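NAD-dependent aldehyde dehydrogenase (Sinorhizobium meliloti, PDB 3U4J) probably oxidises aldehydes with NAD or NADP as electron acceptor, as a tetrameric member of the aldehyde dehydrogenase family. Local coordinates at residues A[100-105]-A[119-124]; A[171-176]-A[297-302]; A[278-283]-A[432-437]; A[274-279]-A[307-312]. All coordinates share one frame; numbering follows the deposited sequence.

Contact 1 of 4, residues A[100-105]-A[119-124]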
# COMPACT_ATOMS: atom_id res chain seq x y z
N ALA A 100 9.49 -18.30 27.10
CA ALA A 100 9.56 -19.38 28.09
C ALA A 100 11.04 -19.71 28.41
O ALA A 100 11.38 -20.09 29.54
CB ALA A 100 8.81 -20.62 27.58
N ARG A 101 11.93 -19.56 27.43
CA ARG A 101 13.34 -19.87 27.66
C ARG A 101 14.20 -18.60 27.80
O ARG A 101 15.41 -18.62 27.51
CB ARG A 101 13.92 -20.76 26.55
CG ARG A 101 13.05 -21.97 26.14
CD ARG A 101 12.97 -23.05 27.23
NE ARG A 101 12.18 -24.17 26.71
CZ ARG A 101 10.99 -24.56 27.16
NH1 ARG A 101 10.41 -23.93 28.19
NH2 ARG A 101 10.37 -25.59 26.60
N GLN A 102 13.58 -17.50 28.23
CA GLN A 102 14.28 -16.21 28.19
C GLN A 102 15.58 -16.20 29.01
O GLN A 102 16.61 -15.73 28.51
CB GLN A 102 13.39 -15.04 28.61
CG GLN A 102 14.10 -13.66 28.54
CD GLN A 102 13.13 -12.50 28.74
OE1 GLN A 102 11.96 -12.69 29.10
NE2 GLN A 102 13.59 -11.30 28.48
N GLU A 103 15.54 -16.69 30.25
CA GLU A 103 16.72 -16.64 31.13
C GLU A 103 17.86 -17.54 30.63
O GLU A 103 19.03 -17.14 30.66
CB GLU A 103 16.35 -16.97 32.60
CG GLU A 103 15.58 -15.85 33.30
CD GLU A 103 16.32 -14.51 33.25
OE1 GLU A 103 17.51 -14.43 33.66
OE2 GLU A 103 15.71 -13.52 32.79
N GLU A 104 17.49 -18.74 30.16
CA GLU A 104 18.43 -19.66 29.50
C GLU A 104 19.12 -18.97 28.32
O GLU A 104 20.34 -19.03 28.18
CB GLU A 104 17.72 -20.93 28.99
CG GLU A 104 18.67 -21.95 28.31
CD GLU A 104 17.95 -23.00 27.40
OE1 GLU A 104 16.72 -23.17 27.49
OE2 GLU A 104 18.65 -23.67 26.60
N LEU A 105 18.33 -18.34 27.45
CA LEU A 105 18.91 -17.78 26.23
C LEU A 105 19.79 -16.57 26.53
O LEU A 105 20.82 -16.35 25.88
CB LEU A 105 17.83 -17.43 25.21
CG LEU A 105 16.99 -18.62 24.70
CD1 LEU A 105 15.74 -18.08 24.02
CD2 LEU A 105 17.83 -19.47 23.74
N GLN A 119 21.45 -6.53 29.53
CA GLN A 119 21.25 -6.21 28.11
C GLN A 119 20.81 -7.47 27.34
O GLN A 119 19.87 -7.42 26.53
CB GLN A 119 22.51 -5.63 27.49
CG GLN A 119 22.43 -5.40 25.98
CD GLN A 119 23.79 -5.12 25.37
OE1 GLN A 119 24.71 -4.69 26.08
NE2 GLN A 119 23.94 -5.36 24.08
N ALA A 120 21.51 -8.58 27.57
CA ALA A 120 21.16 -9.84 26.89
C ALA A 120 19.70 -10.18 27.16
O ALA A 120 18.98 -10.51 26.24
CB ALA A 120 22.07 -10.97 27.31
N ARG A 121 19.26 -10.06 28.40
CA ARG A 121 17.89 -10.41 28.77
C ARG A 121 16.89 -9.55 27.99
O ARG A 121 15.92 -10.08 27.45
CB ARG A 121 17.68 -10.27 30.28
CG ARG A 121 16.29 -10.61 30.80
CD ARG A 121 16.16 -10.31 32.32
NE ARG A 121 17.08 -11.17 33.09
CZ ARG A 121 18.19 -10.76 33.70
NH1 ARG A 121 18.54 -9.48 33.71
NH2 ARG A 121 18.93 -11.64 34.33
N GLY A 122 17.16 -8.24 27.92
CA GLY A 122 16.31 -7.31 27.12
C GLY A 122 16.31 -7.66 25.63
O GLY A 122 15.26 -7.57 24.96
N GLU A 123 17.46 -8.04 25.10
CA GLU A 123 17.52 -8.51 23.71
C GLU A 123 16.68 -9.75 23.39
O GLU A 123 16.05 -9.81 22.33
CB GLU A 123 18.96 -8.72 23.27
CG GLU A 123 19.68 -7.43 23.05
CD GLU A 123 21.13 -7.63 22.63
OE1 GLU A 123 21.52 -8.75 22.19
OE2 GLU A 123 21.90 -6.64 22.76
N ILE A 124 16.71 -10.74 24.27
CA ILE A 124 15.91 -11.95 24.06
C ILE A 124 14.43 -11.57 24.01
O ILE A 124 13.71 -12.04 23.16
CB ILE A 124 16.13 -13.01 25.19
CG1 ILE A 124 17.62 -13.34 25.35
CG2 ILE A 124 15.31 -14.30 24.94
CD1 ILE A 124 18.37 -13.79 24.03

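Contact 2 of 4, residues A[171-176]-A[297-302]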
# COMPACT_ATOMS: atom_id res chain seq x y z
N TRP A 171 28.95 -11.90 15.19
CA TRP A 171 29.13 -12.24 16.61
C TRP A 171 28.62 -11.17 17.58
O TRP A 171 28.52 -11.41 18.77
CB TRP A 171 30.60 -12.52 16.88
CG TRP A 171 31.56 -11.48 16.29
CD1 TRP A 171 32.31 -11.59 15.13
CD2 TRP A 171 31.87 -10.19 16.83
NE1 TRP A 171 33.06 -10.44 14.94
CE2 TRP A 171 32.82 -9.58 15.98
CE3 TRP A 171 31.45 -9.50 17.98
CZ2 TRP A 171 33.34 -8.30 16.23
CZ3 TRP A 171 32.00 -8.24 18.24
CH2 TRP A 171 32.93 -7.66 17.37
N ASN A 172 28.28 -9.99 17.07
CA ASN A 172 27.93 -8.91 17.99
C ASN A 172 26.50 -8.96 18.51
O ASN A 172 26.26 -8.62 19.68
CB ASN A 172 28.28 -7.54 17.41
CG ASN A 172 27.49 -7.20 16.13
OD1 ASN A 172 26.96 -8.07 15.43
ND2 ASN A 172 27.44 -5.90 15.81
N PHE A 173 25.56 -9.37 17.66
CA PHE A 173 24.15 -9.51 18.07
C PHE A 173 23.57 -10.79 17.46
O PHE A 173 22.71 -10.73 16.57
CB PHE A 173 23.31 -8.31 17.59
CG PHE A 173 23.69 -7.00 18.20
CD1 PHE A 173 23.24 -6.65 19.46
CD2 PHE A 173 24.50 -6.11 17.50
CE1 PHE A 173 23.60 -5.39 20.04
CE2 PHE A 173 24.87 -4.87 18.04
CZ PHE A 173 24.41 -4.51 19.31
N PRO A 174 24.04 -11.95 17.91
CA PRO A 174 23.67 -13.16 17.17
C PRO A 174 22.19 -13.44 17.20
O PRO A 174 21.61 -13.73 16.15
CB PRO A 174 24.43 -14.27 17.90
CG PRO A 174 25.54 -13.57 18.62
CD PRO A 174 24.92 -12.25 19.04
N PHE A 175 21.55 -13.32 18.37
CA PHE A 175 20.16 -13.71 18.46
C PHE A 175 19.29 -12.69 17.74
O PHE A 175 18.31 -13.04 17.04
CB PHE A 175 19.71 -13.92 19.92
CG PHE A 175 18.52 -14.86 20.07
CD1 PHE A 175 18.63 -16.21 19.75
CD2 PHE A 175 17.31 -14.40 20.57
CE1 PHE A 175 17.57 -17.09 19.93
CE2 PHE A 175 16.20 -15.28 20.74
CZ PHE A 175 16.33 -16.60 20.43
N ILE A 176 19.65 -11.42 17.92
CA ILE A 176 18.90 -10.33 17.29
C ILE A 176 18.90 -10.45 15.79
O ILE A 176 17.84 -10.37 15.15
CB ILE A 176 19.44 -8.94 17.72
CG1 ILE A 176 19.01 -8.65 19.17
CG2 ILE A 176 18.98 -7.87 16.74
CD1 ILE A 176 17.68 -7.91 19.29
N TYR A 297 28.89 3.43 23.63
CA TYR A 297 29.17 2.34 24.58
C TYR A 297 28.27 1.11 24.47
O TYR A 297 28.60 0.04 24.99
CB TYR A 297 29.13 2.88 26.00
CG TYR A 297 30.10 4.01 26.23
CD1 TYR A 297 31.36 4.00 25.62
CD2 TYR A 297 29.77 5.10 27.06
CE1 TYR A 297 32.26 5.06 25.81
CE2 TYR A 297 30.69 6.15 27.28
CZ TYR A 297 31.92 6.10 26.64
OH TYR A 297 32.85 7.10 26.82
N HIS A 298 27.12 1.26 23.83
CA HIS A 298 26.21 0.15 23.65
C HIS A 298 26.96 -1.01 23.02
O HIS A 298 27.66 -0.84 22.01
CB HIS A 298 25.05 0.56 22.74
CG HIS A 298 24.12 -0.57 22.41
ND1 HIS A 298 23.45 -1.28 23.37
CD2 HIS A 298 23.77 -1.12 21.21
CE1 HIS A 298 22.71 -2.21 22.79
NE2 HIS A 298 22.89 -2.14 21.49
N ASN A 299 26.83 -2.18 23.62
CA ASN A 299 27.53 -3.37 23.16
C ASN A 299 29.04 -3.18 23.11
O ASN A 299 29.73 -3.81 22.30
CB ASN A 299 27.00 -3.81 21.80
CG ASN A 299 26.98 -5.31 21.66
OD1 ASN A 299 27.43 -5.87 20.65
ND2 ASN A 299 26.43 -5.98 22.65
N ALA A 300 29.55 -2.30 23.96
CA ALA A 300 30.98 -1.98 23.99
C ALA A 300 31.45 -1.40 22.65
O ALA A 300 32.61 -1.56 22.25
CB ALA A 300 31.82 -3.22 24.45
N GLY A 301 30.53 -0.70 21.96
CA GLY A 301 30.78 -0.11 20.66
C GLY A 301 30.94 -1.10 19.52
O GLY A 301 31.29 -0.69 18.41
N GLN A 302 30.70 -2.39 19.80
CA GLN A 302 30.78 -3.42 18.77
C GLN A 302 29.38 -3.47 18.12
O GLN A 302 28.57 -4.37 18.39
CB GLN A 302 31.12 -4.77 19.39
CG GLN A 302 32.49 -4.79 20.08
CD GLN A 302 32.64 -5.96 21.04
OE1 GLN A 302 31.80 -6.20 21.93
NE2 GLN A 302 33.72 -6.66 20.89

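Contact 3 of 4, residues A[278-283]-A[432-437]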
# COMPACT_ATOMS: atom_id res chain seq x y z
N ILE A 278 24.71 14.15 15.66
CA ILE A 278 24.88 15.60 15.49
C ILE A 278 24.09 16.24 16.60
O ILE A 278 22.89 15.98 16.73
CB ILE A 278 24.30 16.11 14.14
CG1 ILE A 278 24.98 15.46 12.92
CG2 ILE A 278 24.49 17.65 14.03
CD1 ILE A 278 24.81 13.95 12.83
N VAL A 279 24.78 17.05 17.41
CA VAL A 279 24.19 17.71 18.54
C VAL A 279 24.27 19.22 18.31
O VAL A 279 25.36 19.84 18.30
CB VAL A 279 24.86 17.34 19.86
CG1 VAL A 279 24.07 17.92 21.06
CG2 VAL A 279 24.93 15.83 19.99
N PHE A 280 23.09 19.80 18.10
CA PHE A 280 22.96 21.23 17.89
C PHE A 280 22.88 21.94 19.20
O PHE A 280 22.46 21.36 20.22
CB PHE A 280 21.72 21.53 17.03
CG PHE A 280 21.93 21.20 15.60
CD1 PHE A 280 22.57 22.10 14.77
CD2 PHE A 280 21.52 19.97 15.09
CE1 PHE A 280 22.78 21.79 13.42
CE2 PHE A 280 21.72 19.65 13.75
CZ PHE A 280 22.33 20.57 12.91
N ALA A 281 23.27 23.21 19.16
CA ALA A 281 23.30 24.07 20.33
C ALA A 281 21.96 24.12 21.07
O ALA A 281 21.93 24.31 22.29
CB ALA A 281 23.75 25.49 19.94
N ASP A 282 20.85 23.90 20.36
CA ASP A 282 19.54 23.96 21.01
C ASP A 282 19.02 22.60 21.46
O ASP A 282 17.83 22.45 21.76
CB ASP A 282 18.51 24.65 20.10
CG ASP A 282 18.30 23.92 18.79
OD1 ASP A 282 18.61 22.70 18.69
OD2 ASP A 282 17.81 24.57 17.86
N ALA A 283 19.89 21.59 21.52
CA ALA A 283 19.48 20.27 22.01
C ALA A 283 19.19 20.28 23.53
O ALA A 283 19.64 21.19 24.26
CB ALA A 283 20.52 19.20 21.66
N ALA A 432 22.45 7.44 11.67
CA ALA A 432 22.77 8.81 12.07
C ALA A 432 21.71 9.27 13.05
O ALA A 432 20.56 8.85 12.95
CB ALA A 432 22.79 9.74 10.85
N SER A 433 22.10 10.11 14.00
CA SER A 433 21.16 10.76 14.89
C SER A 433 21.35 12.27 14.83
O SER A 433 22.48 12.74 14.75
CB SER A 433 21.42 10.37 16.34
OG SER A 433 21.06 9.04 16.58
N VAL A 434 20.24 13.00 14.94
CA VAL A 434 20.24 14.46 15.09
C VAL A 434 19.56 14.81 16.41
O VAL A 434 18.45 14.33 16.70
CB VAL A 434 19.55 15.18 13.90
CG1 VAL A 434 19.47 16.69 14.15
CG2 VAL A 434 20.32 14.91 12.62
N TRP A 435 20.26 15.60 17.23
CA TRP A 435 19.70 16.13 18.48
C TRP A 435 19.47 17.64 18.37
O TRP A 435 20.43 18.40 18.20
CB TRP A 435 20.62 15.81 19.66
CG TRP A 435 20.83 14.31 19.92
CD1 TRP A 435 21.65 13.47 19.23
CD2 TRP A 435 20.19 13.50 20.93
NE1 TRP A 435 21.57 12.19 19.76
CE2 TRP A 435 20.69 12.19 20.80
CE3 TRP A 435 19.26 13.78 21.94
CZ2 TRP A 435 20.27 11.13 21.64
CZ3 TRP A 435 18.86 12.75 22.78
CH2 TRP A 435 19.36 11.43 22.61
N SER A 436 18.21 18.07 18.45
CA SER A 436 17.83 19.48 18.30
C SER A 436 16.38 19.63 18.74
O SER A 436 15.59 18.68 18.61
CB SER A 436 18.00 19.95 16.85
OG SER A 436 17.49 21.27 16.69
N THR A 437 16.01 20.80 19.27
CA THR A 437 14.61 21.05 19.64
C THR A 437 13.92 21.87 18.54
O THR A 437 12.75 22.25 18.67
CB THR A 437 14.53 21.89 20.95
OG1 THR A 437 15.51 22.94 20.87
CG2 THR A 437 14.78 21.01 22.16

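Contact 4 of 4, residues A[274-279]-A[307-312]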
# COMPACT_ATOMS: atom_id res chain seq x y z
N LYS A 274 29.98 4.24 10.01
CA LYS A 274 30.65 5.21 10.84
C LYS A 274 29.64 6.30 11.22
O LYS A 274 29.75 7.47 10.84
CB LYS A 274 31.91 5.74 10.15
CG LYS A 274 32.79 6.60 11.05
CD LYS A 274 33.74 5.74 11.91
CE LYS A 274 34.36 6.56 13.06
NZ LYS A 274 35.43 5.77 13.73
N GLY A 275 28.63 5.90 11.98
CA GLY A 275 27.47 6.74 12.17
C GLY A 275 27.77 7.94 13.04
O GLY A 275 28.41 7.83 14.09
N PRO A 276 27.29 9.11 12.61
CA PRO A 276 27.45 10.32 13.40
C PRO A 276 26.24 10.60 14.28
O PRO A 276 25.11 10.28 13.89
CB PRO A 276 27.58 11.40 12.32
CG PRO A 276 26.75 10.89 11.17
CD PRO A 276 26.70 9.38 11.28
N GLN A 277 26.45 11.16 15.46
CA GLN A 277 25.39 11.87 16.16
C GLN A 277 25.69 13.38 16.09
O GLN A 277 26.80 13.81 16.44
CB GLN A 277 25.29 11.43 17.62
CG GLN A 277 25.03 9.94 17.79
CD GLN A 277 24.27 9.63 19.05
OE1 GLN A 277 23.10 10.01 19.19
NE2 GLN A 277 24.90 8.90 19.98
N ILE A 278 24.71 14.15 15.66
CA ILE A 278 24.88 15.60 15.49
C ILE A 278 24.09 16.24 16.60
O ILE A 278 22.89 15.98 16.73
CB ILE A 278 24.30 16.11 14.14
CG1 ILE A 278 24.98 15.46 12.92
CG2 ILE A 278 24.49 17.65 14.03
CD1 ILE A 278 24.81 13.95 12.83
N VAL A 279 24.78 17.05 17.41
CA VAL A 279 24.19 17.71 18.54
C VAL A 279 24.27 19.22 18.31
O VAL A 279 25.36 19.84 18.30
CB VAL A 279 24.86 17.34 19.86
CG1 VAL A 279 24.07 17.92 21.06
CG2 VAL A 279 24.93 15.83 19.99
N GLY A 307 26.99 5.25 17.44
CA GLY A 307 27.35 6.64 17.24
C GLY A 307 28.85 6.81 17.53
O GLY A 307 29.25 7.24 18.62
N SER A 308 29.66 6.47 16.55
CA SER A 308 31.11 6.44 16.72
C SER A 308 31.75 7.82 16.45
O SER A 308 32.89 8.07 16.84
CB SER A 308 31.71 5.36 15.80
OG SER A 308 31.40 5.60 14.44
N ARG A 309 31.00 8.71 15.80
CA ARG A 309 31.38 10.11 15.62
C ARG A 309 30.39 11.03 16.32
O ARG A 309 29.16 10.94 16.11
CB ARG A 309 31.44 10.50 14.14
CG ARG A 309 32.51 9.78 13.35
CD ARG A 309 32.55 10.30 11.92
NE ARG A 309 31.44 9.79 11.11
CZ ARG A 309 30.92 10.45 10.08
NH1 ARG A 309 31.40 11.66 9.75
NH2 ARG A 309 29.91 9.93 9.39
N LEU A 310 30.90 11.91 17.17
CA LEU A 310 30.10 13.00 17.71
C LEU A 310 30.44 14.28 16.92
O LEU A 310 31.61 14.70 16.88
CB LEU A 310 30.37 13.17 19.22
CG LEU A 310 29.95 14.49 19.90
CD1 LEU A 310 28.43 14.67 19.73
CD2 LEU A 310 30.33 14.54 21.39
N LEU A 311 29.43 14.88 16.29
CA LEU A 311 29.58 16.17 15.61
C LEU A 311 28.79 17.16 16.45
O LEU A 311 27.57 17.08 16.52
CB LEU A 311 29.06 16.14 14.16
CG LEU A 311 29.59 15.07 13.20
CD1 LEU A 311 28.97 15.19 11.82
CD2 LEU A 311 31.07 15.13 13.06
N VAL A 312 29.50 18.06 17.12
CA VAL A 312 28.88 18.93 18.11
C VAL A 312 29.05 20.40 17.73
O VAL A 312 30.12 20.82 17.27
CB VAL A 312 29.36 18.60 19.56
CG1 VAL A 312 30.91 18.70 19.70
CG2 VAL A 312 28.64 19.47 20.60
O HOH W 1 35.19 6.72 16.57
O HOH W 2 29.49 3.58 13.68
O HOH W 3 27.52 8.36 20.35

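Contact 1 of 4, residues A[100-105]-A[119-124]
E103 and R121 join two successive helices by a side-on salt bridge in which each carboxylate oxygen has a nitrogen of its own. R121 NE gives its hydrogen to E103 OE2 at 2.7 Å, and R121 NH2 reaches E103 OE1 at 3.2 Å. Both oxygens use their syn lone pairs, and the two flat groups lie 13° from coplanar. The glutamate curls back to get there, bent at chi2 (-55°), while the arginine turns at chi3 (-63°) after an extended start. R121 NH2 also serves E339, so the guanidinium is shared between two acids. Next to E103, the extended Q102 reaches across and donates from NE2 to the backbone R121 O at 2.8 Å; the donor stands above the carbonyl plane. Its CG lies 3.9 Å from I124 CG2, and L105 CB is equally far from I124 CD1, so apolar contacts lie beside the polar pairs. Within 119-124, Q119 NE2 feeds E123 OE2, and K115 NZ forms a salt bridge with E123 OE1. The start of helix 102-113 thus rests against helix 117-138; I98 of helix 84-100 and F175 of helix 174-187 close around L105 and I124.

Contact 2 of 4, residues A[171-176]-A[297-302]
N172 makes a clear hydrogen bond to 297-302: its ND2 donates to Q302 O at 3.2 Å, with the carbonyl oxygen close to the amide plane but the donor well above the carbonyl plane. With chi1 at 64°, CG is held between the backbone N and the carbonyl carbon, which turns the amide toward Q302; OD1 bends back to its neighbour, F173 N, in a weak bond. An alanine here would probably leave Q302 O without this donor and open a gap between the two loops. Aromatic contacts form the second group. The amide of N299 stacks over one face of the F173 ring, planes 21° apart, with N299 CG 3.6 Å from F173 CZ. H298 meets the edge of the same ring through NE2, 3.6 Å from F173 CZ; the two rings are nearly parallel but slid apart, their centroids 5.6 Å apart. Third, the aliphatic part of Q302 packs against the indole of W171: CB lies 3.8 Å from W171 CZ3, and CG sits at the ring edge. K115 NZ donates a hydrogen bond to N172 O. As in other aldehyde dehydrogenases, this Trp-Asn-Phe-Pro motif faces the Gly-Gln segment that probably leads to the active-site cysteine.

Contact 3 of 4, residues A[278-283]-A[432-437]
S436 and D282 meet because the serine OG swings opposite its backbone N (chi1 174°), while D282 CG tucks between its own N and carbonyl carbon (chi1 62°). S436 OG then donates to D282 OD1 at 2.7 Å on the syn side, slightly out of the carboxylate plane. The same oxygen takes T437 N at 3.3 Å from above that plane, and T437 OG1 closes on D282 O at 2.5 Å, a short bond. These bonds tie the type I turn of residues 280-283 to the end of the neighbouring strand. Before it the two strands run parallel, with I278 beside V434 and V279 beside W435. I278 N binds S433 O, W435 N binds I278 O, and F280 N binds W435 O at 3.0 Å. On the I278 and V434 side, V434 CG1 meets the edge of the F280 ring, 3.7 Å from CE2. On the other side V279 CG2 leans on W435 CD1 at 4.1 Å, and the indole NE1 is bonded to Q277. T437 makes backbone hydrogen bonds to a third subunit. Helices packed on both faces, 439-448 on V434 and F280, 285-297 on V279 and W435, give the alpha/beta layout of the aldehyde dehydrogenase catalytic domain.

Contact 4 of 4, residues A[274-279]-A[307-312]
Strand 275-279 lies directly against strand 307-312 in a parallel, buried pairing in the sheet that also holds strands 407-413 and 431-435, the two short axes 4.7 Å apart and 27° from aligned. Backbone bonds pass alternately between them: R309 N to G275 O, Q277 N to R309 O, L311 N to Q277 O and V279 N to L311 O. Beside the first of these, R309 folds at chi3 (-75°) and grips one atom twice, NE and NH2 each standing 2.9 Å from K274 O. That carbonyl lies in the guanidinium plane at its edge, while P276 CB sits over one face, toward its rim, 4.0 Å from R309 NH2. NH1 and NH2 go on to the carbonyls L422 O and A423 O of helix 416-424, so the buried arginine binds three backbone oxygens. A leucine in its place would probably leave K274 O without both donors and strip those helix carbonyls of their mates. Three waters finish the polar end: one joins K274 NZ to S308 O, one G275 N to S308 OG, and one Q277 NE2 to G307 O. K274 NZ also bonds to I398 O and E401 O, Q277 NE2 to G291 O, and Q277 OE1 to W435 NE1. The aliphatic chain of K274 passes S308 OG, with CE 3.4 Å away. Apolar contacts fill both faces: L311 CD1 lies 4.1 Å from P276 CB, and L310 CD1 sits 3.7 Å from V279 CG2. With helix 285-297 crossing over between them, the strands make a classical beta-alpha-beta crossover.

Overall arrangement
Contacts 1 and 2 form one neighbourhood, and contacts 3 and 4 another. The first two have centres about 14 Å apart and touch: E123 packs on F173, and I124 on F175. Contacts 3 and 4 share strand 275-279, which lies between strands 307-313 and 431-435 in one sheet, their centres about 10 Å apart. Contact 2 leads from one group to the other along the chain, its loop 297-302 running into strand 307-313; its nearest atoms are about 6 Å from contact 4. Along the chain contact 1 closes before the others open, whereas contact 2 interleaves with contacts 3 and 4. Contact 2 lies by the probable active-site segments, while contacts 3 and 4 build the sheet of the catalytic domain.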